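Local coordinates for pyridine nucleotide-disulfide oxidoreductase-like protein (Myceliophthora thermophila, PDB 5MQ6), which catalyses Baeyer-Villiger oxidation with FAD and NADPH, inserting one oxygen atom beside a ketone carbonyl to give esters or lactones, particularly from polycyclic ketones, at residues Q283-L288 with K293-F298; A414-W419 with D431-T436; A514-V519 with Q638-D643; N526-P531 with V553-T558. One frame throughout, in Å; residues are numbered along the deposited sequence.

The four contacts form two pairs on opposite sides of the chain's centre. Interactions 1 and 2 belong to the NADPH side, their centres about 13 Å apart. They touch where P286 CG packs 3.5 Å from T436 OG1 and where V285 meets Y433. The side chains of V297 and Y433 lie about 9 and 8 Å from the bound NADPH, respectively, and both come close to T277, an NADPH-binding residue. Interactions 3 and 4 have centres about 10 Å apart and are joined by a probable hydrogen bond of 2.9 Å from F529 N to V519 O. Interaction 4 is nested within the loop that interaction 3 closes, and its F528 side chain is about 13 Å from FAD.

Interaction 1: residues Q283-L288 with K293-F298; sequences QVVPKL and KELYVF
In the beta-alpha-beta unit made by strand 271-275, helix 279-289 and strand 294-299, V285 and L288 of the helix pack on L295 and V297 of the last strand. The helix runs back over the sheet: the axes of segments 283-288 and 294-298 lie at 160° and approach to 9.7 Å. Alternate strand residues face the helix, which is why the two branched side chains L295 and V297 carry the contact. L295 touches both helix residues. Its CG lies anti to the backbone N (chi1 174°), which sends the CD2 methyl under the helix. There L295 CD2 is 3.7 Å from L288 CB, and L295 CD2 is 3.5 Å from V285 O, a backbone carbonyl oxygen. L288 and L295 cross at about a right angle, while V285 meets L295 aslant, V285 CG1 lying 4.0 Å from L295 CD2. V285 and V297 instead approach tip to tip, with V285 CG2 4.0 Å from V297 CG2. Short beta-branched valines suit this place, bringing up a methyl from each side with a single torsion to fix. The next residue, P286, has no N-H to give to the preceding turn, and the helix kinks there. V285 and V297 also both touch I274 of the first strand. Such an apolar seam between helix and parallel sheet is characteristic of a Rossmann-type dinucleotide fold, here the one that binds NADPH.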
loop_
_atom_site.group_PDB
_atom_site.type_symbol
_atom_site.label_atom_id
_atom_site.label_comp_id
_atom_site.label_asym_id
_atom_site.label_seq_id
_atom_site.Cartn_x
_atom_site.Cartn_y
_atom_site.Cartn_z
ATOM N N GLN A 283 3.536 10.142 -12.350
ATOM C CA GLN A 283 4.132 11.287 -11.661
ATOM C C GLN A 283 5.530 11.561 -12.236
ATOM O O GLN A 283 5.897 12.725 -12.333
ATOM C CB GLN A 283 4.164 11.079 -10.131
ATOM C CG GLN A 283 2.814 11.181 -9.510
ATOM C CD GLN A 283 2.784 10.931 -7.982
ATOM O OE1 GLN A 283 3.786 10.546 -7.366
ATOM N NE2 GLN A 283 1.598 11.167 -7.358
ATOM N N VAL A 284 6.289 10.519 -12.607
ATOM C CA VAL A 284 7.702 10.677 -12.978
ATOM C C VAL A 284 7.842 11.110 -14.443
ATOM O O VAL A 284 8.731 11.886 -14.761
ATOM C CB VAL A 284 8.526 9.381 -12.858
ATOM C CG1 VAL A 284 9.974 9.734 -12.899
ATOM C CG2 VAL A 284 8.379 8.782 -11.500
ATOM N N VAL A 285 7.004 10.549 -15.302
ATOM C CA VAL A 285 7.148 10.742 -16.759
ATOM C C VAL A 285 7.271 12.211 -17.173
ATOM O O VAL A 285 8.122 12.541 -17.922
ATOM C CB VAL A 285 6.070 10.034 -17.518
ATOM C CG1 VAL A 285 5.892 10.624 -18.925
ATOM C CG2 VAL A 285 6.420 8.586 -17.678
ATOM N N PRO A 286 6.459 13.104 -16.625
ATOM C CA PRO A 286 6.655 14.483 -16.998
ATOM C C PRO A 286 8.013 15.129 -16.621
ATOM O O PRO A 286 8.494 16.102 -17.291
ATOM C CB PRO A 286 5.521 15.196 -16.264
ATOM C CG PRO A 286 4.414 14.148 -16.207
ATOM C CD PRO A 286 5.145 12.869 -15.983
ATOM N N LYS A 287 8.588 14.621 -15.529
ATOM C CA LYS A 287 9.759 15.186 -14.946
ATOM C C LYS A 287 10.885 14.683 -15.772
ATOM O O LYS A 287 11.804 15.412 -15.960
ATOM C CB LYS A 287 9.978 14.715 -13.503
ATOM C CG LYS A 287 8.856 15.079 -12.609
ATOM C CD LYS A 287 8.644 16.562 -12.470
ATOM C CE LYS A 287 7.446 16.765 -11.594
ATOM N NZ LYS A 287 7.092 18.184 -11.505
ATOM N N LEU A 288 10.802 13.435 -16.227
ATOM C CA LEU A 288 11.787 12.878 -17.134
ATOM C C LEU A 288 11.792 13.570 -18.495
ATOM O O LEU A 288 12.894 13.815 -19.029
ATOM C CB LEU A 288 11.639 11.403 -17.304
ATOM C CG LEU A 288 11.945 10.526 -16.042
ATOM C CD1 LEU A 288 11.665 9.093 -16.340
ATOM C CD2 LEU A 288 13.397 10.638 -15.537
ATOM N N LYS A 293 16.845 13.691 -23.431
ATOM C CA LYS A 293 16.860 14.041 -24.843
ATOM C C LYS A 293 15.706 13.287 -25.516
ATOM O O LYS A 293 14.928 13.900 -26.236
ATOM C CB LYS A 293 18.209 13.740 -25.488
ATOM C CG LYS A 293 18.355 14.391 -26.879
ATOM C CD LYS A 293 19.735 14.170 -27.504
ATOM C CE LYS A 293 20.136 12.692 -27.504
ATOM N NZ LYS A 293 19.032 11.787 -27.940
ATOM N N GLU A 294 15.620 11.976 -25.267
ATOM C CA GLU A 294 14.491 11.168 -25.674
ATOM C C GLU A 294 13.955 10.487 -24.436
ATOM O O GLU A 294 14.744 10.137 -23.561
ATOM C CB GLU A 294 14.924 10.067 -26.626
ATOM C CG GLU A 294 15.796 10.496 -27.798
ATOM C CD GLU A 294 15.016 11.232 -28.848
ATOM O OE1 GLU A 294 14.180 10.567 -29.494
ATOM O OE2 GLU A 294 15.233 12.462 -29.010
ATOM N N LEU A 295 12.641 10.284 -24.359
ATOM C CA LEU A 295 12.031 9.420 -23.313
ATOM C C LEU A 295 11.174 8.378 -23.981
ATOM O O LEU A 295 10.234 8.730 -24.676
ATOM C CB LEU A 295 11.193 10.251 -22.319
ATOM C CG LEU A 295 10.356 9.533 -21.213
ATOM C CD1 LEU A 295 11.277 8.687 -20.353
ATOM C CD2 LEU A 295 9.622 10.555 -20.334
ATOM N N TYR A 296 11.500 7.109 -23.763
ATOM C CA TYR A 296 10.707 6.029 -24.208
ATOM C C TYR A 296 9.935 5.459 -23.011
ATOM O O TYR A 296 10.547 5.106 -22.004
ATOM C CB TYR A 296 11.582 4.938 -24.806
ATOM C CG TYR A 296 12.244 5.442 -26.076
ATOM C CD1 TYR A 296 13.292 6.373 -26.005
ATOM C CD2 TYR A 296 11.781 5.054 -27.333
ATOM C CE1 TYR A 296 13.880 6.869 -27.142
ATOM C CE2 TYR A 296 12.376 5.543 -28.487
ATOM C CZ TYR A 296 13.422 6.443 -28.369
ATOM O OH TYR A 296 14.052 6.977 -29.446
ATOM N N VAL A 297 8.609 5.348 -23.144
ATOM C CA VAL A 297 7.780 4.821 -22.111
ATOM C C VAL A 297 7.262 3.461 -22.517
ATOM O O VAL A 297 6.538 3.330 -23.492
ATOM C CB VAL A 297 6.599 5.732 -21.850
ATOM C CG1 VAL A 297 5.669 5.034 -20.879
ATOM C CG2 VAL A 297 7.046 7.112 -21.340
ATOM N N PHE A 298 7.628 2.437 -21.746
ATOM C CA PHE A 298 7.269 1.053 -22.082
ATOM C C PHE A 298 6.057 0.565 -21.304
ATOM O O PHE A 298 6.102 0.374 -20.097
ATOM C CB PHE A 298 8.476 0.112 -21.957
ATOM C CG PHE A 298 9.681 0.538 -22.810
ATOM C CD1 PHE A 298 10.527 1.562 -22.400
ATOM C CD2 PHE A 298 9.948 -0.082 -24.026
ATOM C CE1 PHE A 298 11.642 1.963 -23.152
ATOM C CE2 PHE A 298 11.046 0.332 -24.809
ATOM C CZ PHE A 298 11.877 1.365 -24.377
#

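Interaction 2: residues A414-W419 with D431-T436; sequences AKLKAW and DEYLQT
L416 meets Y433 and L434 because of how each side chain leaves its backbone. L416 has CG anti to its carbonyl carbon (chi1 -76°), so that its two methyl groups fork toward the short helix 433-436. Y433 takes the other course, with CG anti to the backbone N (chi1 174°), and swings its phenol end across to the leucine. The fork divides the work between its branches: L416 CD2 lies 4.3 Å from Y433 OH, and L416 CD1 lies 4.4 Å from L434 CD2. These are loose van der Waals approaches, one methyl to hydroxyl and one methyl to methyl, suited to a leucine such as L416, whose two methyls can serve two neighbours. The short helix is itself only weakly bonded, and T436 reinforces it. T436 OG1 donates to E432 O at 2.7 Å, from above the carbonyl plane, while T436 N reaches the same oxygen at 3.2 Å from the opposite face. One carbonyl thus holds both the backbone and the side chain of the threonine. Around the contact, L416 also rests on L444 of strand 442-446 and on F437, L434 packs against T403 and I406 of helix 378-406, and Y433 touches I282 of helix 279-289, placing the cluster between these helices and the NADPH-side sheet.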
loop_
_atom_site.group_PDB
_atom_site.type_symbol
_atom_site.label_atom_id
_atom_site.label_comp_id
_atom_site.label_asym_id
_atom_site.label_seq_id
_atom_site.Cartn_x
_atom_site.Cartn_y
_atom_site.Cartn_z
ATOM N N ALA A 414 -5.116 6.304 -28.757
ATOM C CA ALA A 414 -5.692 4.971 -28.742
ATOM C C ALA A 414 -5.001 4.007 -27.760
ATOM O O ALA A 414 -5.675 3.159 -27.120
ATOM C CB ALA A 414 -5.645 4.334 -30.149
ATOM N N LYS A 415 -3.680 4.099 -27.713
ATOM C CA LYS A 415 -2.865 3.234 -26.858
ATOM C C LYS A 415 -2.901 3.638 -25.377
ATOM O O LYS A 415 -2.600 2.825 -24.502
ATOM C CB LYS A 415 -1.421 3.235 -27.365
ATOM C CG LYS A 415 -1.285 2.475 -28.651
ATOM C CD LYS A 415 -0.013 2.874 -29.351
ATOM C CE LYS A 415 0.239 1.943 -30.526
ATOM N NZ LYS A 415 1.437 2.402 -31.290
ATOM N N LEU A 416 -3.293 4.872 -25.098
ATOM C CA LEU A 416 -3.311 5.382 -23.745
ATOM C C LEU A 416 -4.621 5.201 -23.020
ATOM O O LEU A 416 -4.702 5.484 -21.828
ATOM C CB LEU A 416 -2.888 6.818 -23.747
ATOM C CG LEU A 416 -1.364 7.043 -23.926
ATOM C CD1 LEU A 416 -1.067 8.503 -24.164
ATOM C CD2 LEU A 416 -0.587 6.533 -22.676
ATOM N N LYS A 417 -5.631 4.760 -23.762
ATOM C CA LYS A 417 -6.966 4.546 -23.292
ATOM C C LYS A 417 -6.990 3.241 -22.547
ATOM O O LYS A 417 -6.493 2.220 -23.071
ATOM C CB LYS A 417 -7.978 4.510 -24.442
ATOM C CG LYS A 417 -8.458 5.924 -24.731
ATOM C CD LYS A 417 -9.681 5.960 -25.620
ATOM C CE LYS A 417 -9.272 6.079 -27.047
ATOM N NZ LYS A 417 -10.511 6.359 -27.831
ATOM N N ALA A 418 -7.555 3.257 -21.340
ATOM C CA ALA A 418 -7.703 2.018 -20.595
ATOM C C ALA A 418 -9.118 1.510 -20.716
ATOM O O ALA A 418 -10.069 2.303 -20.627
ATOM C CB ALA A 418 -7.338 2.247 -19.148
ATOM N N TRP A 419 -9.224 0.181 -20.892
ATOM C CA TRP A 419 -10.456 -0.525 -21.128
ATOM C C TRP A 419 -10.692 -1.595 -20.072
ATOM O O TRP A 419 -10.670 -2.784 -20.342
ATOM C CB TRP A 419 -10.404 -1.208 -22.484
ATOM C CG TRP A 419 -10.305 -0.250 -23.569
ATOM C CD1 TRP A 419 -9.158 0.137 -24.179
ATOM C CD2 TRP A 419 -11.363 0.506 -24.170
ATOM N NE1 TRP A 419 -9.415 1.079 -25.139
ATOM C CE2 TRP A 419 -10.763 1.353 -25.148
ATOM C CE3 TRP A 419 -12.742 0.539 -24.004
ATOM C CZ2 TRP A 419 -11.512 2.189 -26.013
ATOM C CZ3 TRP A 419 -13.499 1.410 -24.851
ATOM C CH2 TRP A 419 -12.879 2.220 -25.833
ATOM N N ASP A 431 -2.676 16.210 -14.168
ATOM C CA ASP A 431 -2.897 17.271 -15.141
ATOM C C ASP A 431 -1.718 17.541 -16.090
ATOM O O ASP A 431 -1.787 18.463 -16.859
ATOM C CB ASP A 431 -3.298 18.550 -14.395
ATOM C CG ASP A 431 -4.537 18.369 -13.582
ATOM O OD1 ASP A 431 -5.422 17.576 -14.026
ATOM O OD2 ASP A 431 -4.676 19.027 -12.504
ATOM N N GLU A 432 -0.688 16.705 -16.083
ATOM C CA GLU A 432 0.483 16.799 -16.945
ATOM C C GLU A 432 0.849 15.511 -17.704
ATOM O O GLU A 432 1.496 15.600 -18.686
ATOM C CB GLU A 432 1.735 17.181 -16.162
ATOM C CG GLU A 432 1.606 18.292 -15.136
ATOM C CD GLU A 432 2.911 18.539 -14.319
ATOM O OE1 GLU A 432 3.788 17.625 -14.162
ATOM O OE2 GLU A 432 3.056 19.664 -13.808
ATOM N N TYR A 433 0.497 14.311 -17.242
ATOM C CA TYR A 433 1.010 13.125 -17.864
ATOM C C TYR A 433 0.565 12.906 -19.305
ATOM O O TYR A 433 1.351 12.561 -20.180
ATOM C CB TYR A 433 0.559 11.924 -17.038
ATOM C CG TYR A 433 0.869 10.559 -17.572
ATOM C CD1 TYR A 433 2.155 10.035 -17.502
ATOM C CD2 TYR A 433 -0.147 9.759 -18.161
ATOM C CE1 TYR A 433 2.416 8.756 -17.982
ATOM C CE2 TYR A 433 0.075 8.459 -18.602
ATOM C CZ TYR A 433 1.372 7.955 -18.541
ATOM O OH TYR A 433 1.577 6.686 -18.974
ATOM N N LEU A 434 -0.715 13.043 -19.552
ATOM C CA LEU A 434 -1.256 12.783 -20.904
ATOM C C LEU A 434 -0.657 13.793 -21.913
ATOM O O LEU A 434 -0.140 13.388 -22.997
ATOM C CB LEU A 434 -2.788 12.798 -20.866
ATOM C CG LEU A 434 -3.413 11.631 -20.102
ATOM C CD1 LEU A 434 -4.913 11.846 -19.930
ATOM C CD2 LEU A 434 -3.122 10.306 -20.757
ATOM N N GLN A 435 -0.624 15.059 -21.484
ATOM C CA GLN A 435 -0.101 16.197 -22.263
ATOM C C GLN A 435 1.349 15.936 -22.643
ATOM O O GLN A 435 1.794 16.450 -23.641
ATOM C CB GLN A 435 -0.074 17.519 -21.439
ATOM C CG GLN A 435 -1.394 18.204 -21.005
ATOM C CD GLN A 435 -2.207 17.423 -19.930
ATOM O OE1 GLN A 435 -1.777 16.371 -19.400
ATOM N NE2 GLN A 435 -3.378 17.951 -19.605
ATOM N N THR A 436 2.097 15.213 -21.784
ATOM C CA THR A 436 3.521 14.870 -22.003
ATOM C C THR A 436 3.750 14.099 -23.263
ATOM O O THR A 436 4.759 14.345 -23.989
ATOM C CB THR A 436 4.116 14.072 -20.811
ATOM O OG1 THR A 436 3.946 14.850 -19.642
ATOM C CG2 THR A 436 5.587 13.803 -20.969
#

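Interaction 3: residues A514-V519 with Q638-D643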
loop_
_atom_site.group_PDB
_atom_site.type_symbol
_atom_site.label_atom_id
_atom_site.label_comp_id
_atom_site.label_asym_id
_atom_site.label_seq_id
_atom_site.Cartn_x
_atom_site.Cartn_y
_atom_site.Cartn_z
ATOM N N ALA A 514 -7.388 -16.708 9.227
ATOM C CA ALA A 514 -8.125 -16.728 10.474
ATOM C C ALA A 514 -7.693 -15.670 11.423
ATOM O O ALA A 514 -6.567 -15.734 11.900
ATOM C CB ALA A 514 -7.996 -18.090 11.158
ATOM N N THR A 515 -8.587 -14.754 11.737
ATOM C CA THR A 515 -8.349 -13.698 12.653
ATOM C C THR A 515 -9.632 -13.347 13.345
ATOM O O THR A 515 -10.687 -13.821 13.004
ATOM C CB THR A 515 -7.961 -12.391 11.938
ATOM O OG1 THR A 515 -9.076 -11.905 11.182
ATOM C CG2 THR A 515 -6.750 -12.642 11.051
ATOM N N LEU A 516 -9.529 -12.505 14.366
ATOM C CA LEU A 516 -10.632 -11.683 14.781
ATOM C C LEU A 516 -10.356 -10.214 14.332
ATOM O O LEU A 516 -9.303 -9.616 14.647
ATOM C CB LEU A 516 -10.918 -11.733 16.251
ATOM C CG LEU A 516 -12.095 -10.942 16.741
ATOM C CD1 LEU A 516 -13.355 -11.328 16.097
ATOM C CD2 LEU A 516 -12.219 -10.939 18.267
ATOM N N HIS A 517 -11.299 -9.687 13.568
ATOM C CA HIS A 517 -11.293 -8.287 13.076
ATOM C C HIS A 517 -10.135 -7.902 12.174
ATOM O O HIS A 517 -9.847 -6.698 11.942
ATOM C CB HIS A 517 -11.415 -7.336 14.279
ATOM C CG HIS A 517 -12.624 -7.566 15.142
ATOM N ND1 HIS A 517 -12.658 -7.222 16.486
ATOM C CD2 HIS A 517 -13.862 -8.006 14.857
ATOM C CE1 HIS A 517 -13.854 -7.468 16.971
ATOM N NE2 HIS A 517 -14.617 -7.881 15.991
ATOM N N GLY A 518 -9.440 -8.910 11.686
ATOM C CA GLY A 518 -8.229 -8.768 10.872
ATOM C C GLY A 518 -6.939 -8.447 11.603
ATOM O O GLY A 518 -5.889 -8.240 10.951
ATOM N N VAL A 519 -6.951 -8.460 12.923
ATOM C CA VAL A 519 -5.773 -7.912 13.626
ATOM C C VAL A 519 -4.984 -8.856 14.509
ATOM O O VAL A 519 -3.898 -8.482 15.030
ATOM C CB VAL A 519 -6.164 -6.693 14.512
ATOM C CG1 VAL A 519 -6.751 -5.584 13.647
ATOM C CG2 VAL A 519 -7.117 -7.071 15.581
ATOM N N GLN A 638 -16.174 -0.135 17.313
ATOM C CA GLN A 638 -16.559 0.768 18.418
ATOM C C GLN A 638 -17.555 0.045 19.304
ATOM O O GLN A 638 -17.359 -0.035 20.515
ATOM C CB GLN A 638 -17.195 2.088 17.917
ATOM C CG GLN A 638 -16.191 3.005 17.257
ATOM C CD GLN A 638 -16.785 4.135 16.436
ATOM O OE1 GLN A 638 -17.976 4.115 16.123
ATOM N NE2 GLN A 638 -15.932 5.138 16.065
ATOM N N GLU A 639 -18.563 -0.569 18.693
ATOM C CA GLU A 639 -19.533 -1.282 19.532
ATOM C C GLU A 639 -18.898 -2.456 20.295
ATOM O O GLU A 639 -19.228 -2.724 21.448
ATOM C CB GLU A 639 -20.730 -1.739 18.721
ATOM C CG GLU A 639 -21.493 -0.522 18.176
ATOM C CD GLU A 639 -22.540 -0.894 17.133
ATOM O OE1 GLU A 639 -22.604 -2.053 16.653
ATOM O OE2 GLU A 639 -23.341 -0.017 16.790
ATOM N N TYR A 640 -17.978 -3.133 19.635
ATOM C CA TYR A 640 -17.305 -4.259 20.237
ATOM C C TYR A 640 -16.475 -3.883 21.519
ATOM O O TYR A 640 -16.409 -4.648 22.518
ATOM C CB TYR A 640 -16.475 -4.967 19.188
ATOM C CG TYR A 640 -15.548 -6.028 19.768
ATOM C CD1 TYR A 640 -14.297 -5.698 20.252
ATOM C CD2 TYR A 640 -15.940 -7.321 19.839
ATOM C CE1 TYR A 640 -13.449 -6.642 20.799
ATOM C CE2 TYR A 640 -15.124 -8.322 20.348
ATOM C CZ TYR A 640 -13.864 -7.964 20.841
ATOM O OH TYR A 640 -13.093 -8.918 21.380
ATOM N N ARG A 641 -15.874 -2.702 21.480
ATOM C CA ARG A 641 -14.991 -2.279 22.529
ATOM C C ARG A 641 -15.767 -1.670 23.683
ATOM O O ARG A 641 -15.243 -1.536 24.767
ATOM C CB ARG A 641 -14.029 -1.243 21.985
ATOM C CG ARG A 641 -12.992 -1.777 20.989
ATOM C CD ARG A 641 -11.828 -0.813 20.865
ATOM N NE ARG A 641 -12.211 0.527 20.418
ATOM C CZ ARG A 641 -12.377 0.918 19.141
ATOM N NH1 ARG A 641 -12.680 2.159 18.872
ATOM N NH2 ARG A 641 -12.168 0.131 18.125
ATOM N N ALA A 642 -16.973 -1.260 23.420
ATOM C CA ALA A 642 -17.677 -0.418 24.351
ATOM C C ALA A 642 -17.769 -0.977 25.780
ATOM O O ALA A 642 -17.625 -0.194 26.730
ATOM C CB ALA A 642 -19.074 -0.101 23.844
ATOM N N ASP A 643 -17.926 -2.289 25.998
ATOM C CA ASP A 643 -18.127 -2.653 27.375
ATOM C C ASP A 643 -16.936 -3.300 28.094
ATOM O O ASP A 643 -17.114 -3.792 29.218
ATOM C CB ASP A 643 -19.373 -3.491 27.481
ATOM C CG ASP A 643 -19.202 -4.829 26.934
ATOM O OD1 ASP A 643 -18.155 -5.262 26.395
ATOM O OD2 ASP A 643 -20.220 -5.449 27.003
#
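From Q638 onward, helix 630-641 turns Y640 toward L516 and H517 of the loop 514-519. Q638 itself stays back, its CA 4.1 Å above the guanidinium plane of R641, toward the rim. Y640 carries the contact. Having CG anti to the backbone N (chi1 170°) carries its ring out to the loop, where H517 CE1 stands 3.4 Å above the ring plane, over its centre. The imidazole comes edge-on, the planes at 88° and the centroids 4.6 Å apart, a T-shaped pair in which a polarised C-H points into the tyrosine's pi cloud. L516 supports both rings: its CG lies 3.7 Å over one face of the histidine, and its CD2 is 3.8 Å from Y640 OH. That hydroxyl is bonded to K647 O, which fixes the far end of the tyrosine. With an alanine in place of Y640, the edge of H517 would probably lose its facing ring and K647 O its hydroxyl partner. R641, next along, bonds through NH2 to H551 of helix 541-562, and D643 OD1 is hydrogen-bonded to S645 OG. The arrangement is an aromatic cluster, with W579 and H551 also against H517, that ties a loop to a C-terminal helix.

Interaction 4: residues N526-P531 with V553-T558; sequences NLFFTP and VQVIKT
F528 slides past I556 in the opposite direction, ring against aliphatic chain. A chi1 of -64° sets the F528 ring opposite its carbonyl carbon and lifts it off strand 527-529 toward helix 541-562. I556 answers with an extended branch (chi2 167°) that runs CG1 and CD1 along the ring: I556 CG1 is 3.7 Å from F528 CE2, and I556 CD1 is 3.9 Å from F528 CD2. V555 adds a more distant methyl, CG1 at 4.4 Å from F528 CZ. A large flat ring suits a strand some distance from its helix, since it can reach across. A serine in place of F528 would take the ring away and would probably leave I556 CG1 and CD1 without the partner they lie along. Two residues on, T558 OG1 reaches back one turn to Q554 O, 2.9 Å away, with T558 N meeting that oxygen from the opposite face of its plane. Strand 527-529 pairs in parallel with strand 218-221, and helix 541-562 begins at the FAD-binding N541, so this is helix-on-sheet packing of the alpha/beta kind, consistent with an FAD-binding domain.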
loop_
_atom_site.group_PDB
_atom_site.type_symbol
_atom_site.label_atom_id
_atom_site.label_comp_id
_atom_site.label_asym_id
_atom_site.label_seq_id
_atom_site.Cartn_x
_atom_site.Cartn_y
_atom_site.Cartn_z
ATOM N N ASN A 526 -0.470 -11.848 22.208
ATOM C CA ASN A 526 0.267 -10.617 22.235
ATOM C C ASN A 526 0.860 -10.201 20.924
ATOM O O ASN A 526 1.745 -9.379 20.902
ATOM C CB ASN A 526 1.283 -10.576 23.391
ATOM C CG ASN A 526 0.606 -10.422 24.733
ATOM O OD1 ASN A 526 -0.624 -10.546 24.831
ATOM N ND2 ASN A 526 1.407 -10.144 25.793
ATOM N N LEU A 527 0.308 -10.661 19.821
ATOM C CA LEU A 527 0.747 -10.208 18.472
ATOM C C LEU A 527 -0.449 -9.600 17.850
ATOM O O LEU A 527 -1.535 -10.185 17.869
ATOM C CB LEU A 527 1.126 -11.408 17.611
ATOM C CG LEU A 527 1.445 -11.138 16.133
ATOM C CD1 LEU A 527 2.692 -10.249 15.948
ATOM C CD2 LEU A 527 1.561 -12.445 15.352
ATOM N N PHE A 528 -0.247 -8.429 17.260
ATOM C CA PHE A 528 -1.256 -7.754 16.494
ATOM C C PHE A 528 -0.716 -7.205 15.205
ATOM O O PHE A 528 0.458 -6.931 15.128
ATOM C CB PHE A 528 -1.887 -6.601 17.348
ATOM C CG PHE A 528 -2.626 -7.096 18.565
ATOM C CD1 PHE A 528 -4.006 -7.450 18.494
ATOM C CD2 PHE A 528 -1.997 -7.168 19.770
ATOM C CE1 PHE A 528 -4.655 -7.864 19.640
ATOM C CE2 PHE A 528 -2.659 -7.638 20.922
ATOM C CZ PHE A 528 -3.976 -7.918 20.862
ATOM N N PHE A 529 -1.586 -7.002 14.225
ATOM C CA PHE A 529 -1.164 -6.549 12.924
ATOM C C PHE A 529 -2.217 -5.677 12.350
ATOM O O PHE A 529 -3.383 -5.873 12.608
ATOM C CB PHE A 529 -0.759 -7.716 11.992
ATOM C CG PHE A 529 -1.586 -8.997 12.168
ATOM C CD1 PHE A 529 -2.765 -9.182 11.466
ATOM C CD2 PHE A 529 -1.183 -10.054 13.016
ATOM C CE1 PHE A 529 -3.530 -10.360 11.589
ATOM C CE2 PHE A 529 -1.988 -11.210 13.152
ATOM C CZ PHE A 529 -3.160 -11.357 12.458
ATOM N N THR A 530 -1.790 -4.720 11.524
ATOM C CA THR A 530 -2.731 -3.774 10.930
ATOM C C THR A 530 -3.647 -4.581 10.043
ATOM O O THR A 530 -3.233 -5.500 9.428
ATOM C CB THR A 530 -2.039 -2.629 10.183
ATOM O OG1 THR A 530 -1.011 -3.130 9.344
ATOM C CG2 THR A 530 -1.254 -1.778 11.102
ATOM N N PRO A 531 -4.915 -4.298 10.061
ATOM C CA PRO A 531 -5.794 -5.240 9.385
ATOM C C PRO A 531 -5.706 -5.186 7.846
ATOM O O PRO A 531 -5.912 -4.136 7.284
ATOM C CB PRO A 531 -7.182 -4.819 9.883
ATOM C CG PRO A 531 -7.050 -3.357 10.246
ATOM C CD PRO A 531 -5.627 -3.124 10.603
ATOM N N VAL A 553 -4.765 -0.693 19.914
ATOM C CA VAL A 553 -4.239 -0.030 21.145
ATOM C C VAL A 553 -5.331 -0.007 22.212
ATOM O O VAL A 553 -5.070 -0.227 23.449
ATOM C CB VAL A 553 -3.632 1.378 20.852
ATOM C CG1 VAL A 553 -3.352 2.095 22.148
ATOM C CG2 VAL A 553 -2.324 1.215 20.046
ATOM N N GLN A 554 -6.589 0.186 21.771
ATOM C CA GLN A 554 -7.671 0.165 22.731
ATOM C C GLN A 554 -7.963 -1.243 23.334
ATOM O O GLN A 554 -8.271 -1.351 24.519
ATOM C CB GLN A 554 -8.936 0.810 22.153
ATOM C CG GLN A 554 -8.751 2.291 21.937
ATOM C CD GLN A 554 -8.514 3.052 23.245
ATOM O OE1 GLN A 554 -9.214 2.824 24.214
ATOM N NE2 GLN A 554 -7.545 3.902 23.279
ATOM N N VAL A 555 -7.847 -2.307 22.527
ATOM C CA VAL A 555 -7.993 -3.659 23.029
ATOM C C VAL A 555 -6.899 -3.968 24.049
ATOM O O VAL A 555 -7.137 -4.584 25.133
ATOM C CB VAL A 555 -7.925 -4.640 21.864
ATOM C CG1 VAL A 555 -7.636 -6.072 22.322
ATOM C CG2 VAL A 555 -9.248 -4.580 21.086
ATOM N N ILE A 556 -5.668 -3.579 23.677
ATOM C CA ILE A 556 -4.557 -3.769 24.597
ATOM C C ILE A 556 -4.756 -2.953 25.916
ATOM O O ILE A 556 -4.466 -3.439 27.045
ATOM C CB ILE A 556 -3.209 -3.360 23.911
ATOM C CG1 ILE A 556 -2.864 -4.434 22.838
ATOM C CG2 ILE A 556 -2.083 -3.206 24.961
ATOM C CD1 ILE A 556 -1.740 -3.945 21.899
ATOM N N LYS A 557 -5.171 -1.696 25.768
ATOM C CA LYS A 557 -5.501 -0.852 26.935
ATOM C C LYS A 557 -6.511 -1.508 27.881
ATOM O O LYS A 557 -6.292 -1.580 29.136
ATOM C CB LYS A 557 -5.933 0.527 26.489
ATOM C CG LYS A 557 -6.110 1.490 27.643
ATOM C CD LYS A 557 -6.733 2.750 27.068
ATOM C CE LYS A 557 -6.636 3.892 28.026
ATOM N NZ LYS A 557 -7.300 3.469 29.266
ATOM N N THR A 558 -7.557 -2.045 27.286
ATOM C CA THR A 558 -8.568 -2.755 28.017
ATOM C C THR A 558 -8.004 -3.935 28.766
ATOM O O THR A 558 -8.263 -4.103 29.923
ATOM C CB THR A 558 -9.708 -3.228 27.112
ATOM O OG1 THR A 558 -10.247 -2.088 26.465
ATOM C CG2 THR A 558 -10.847 -3.881 27.873
#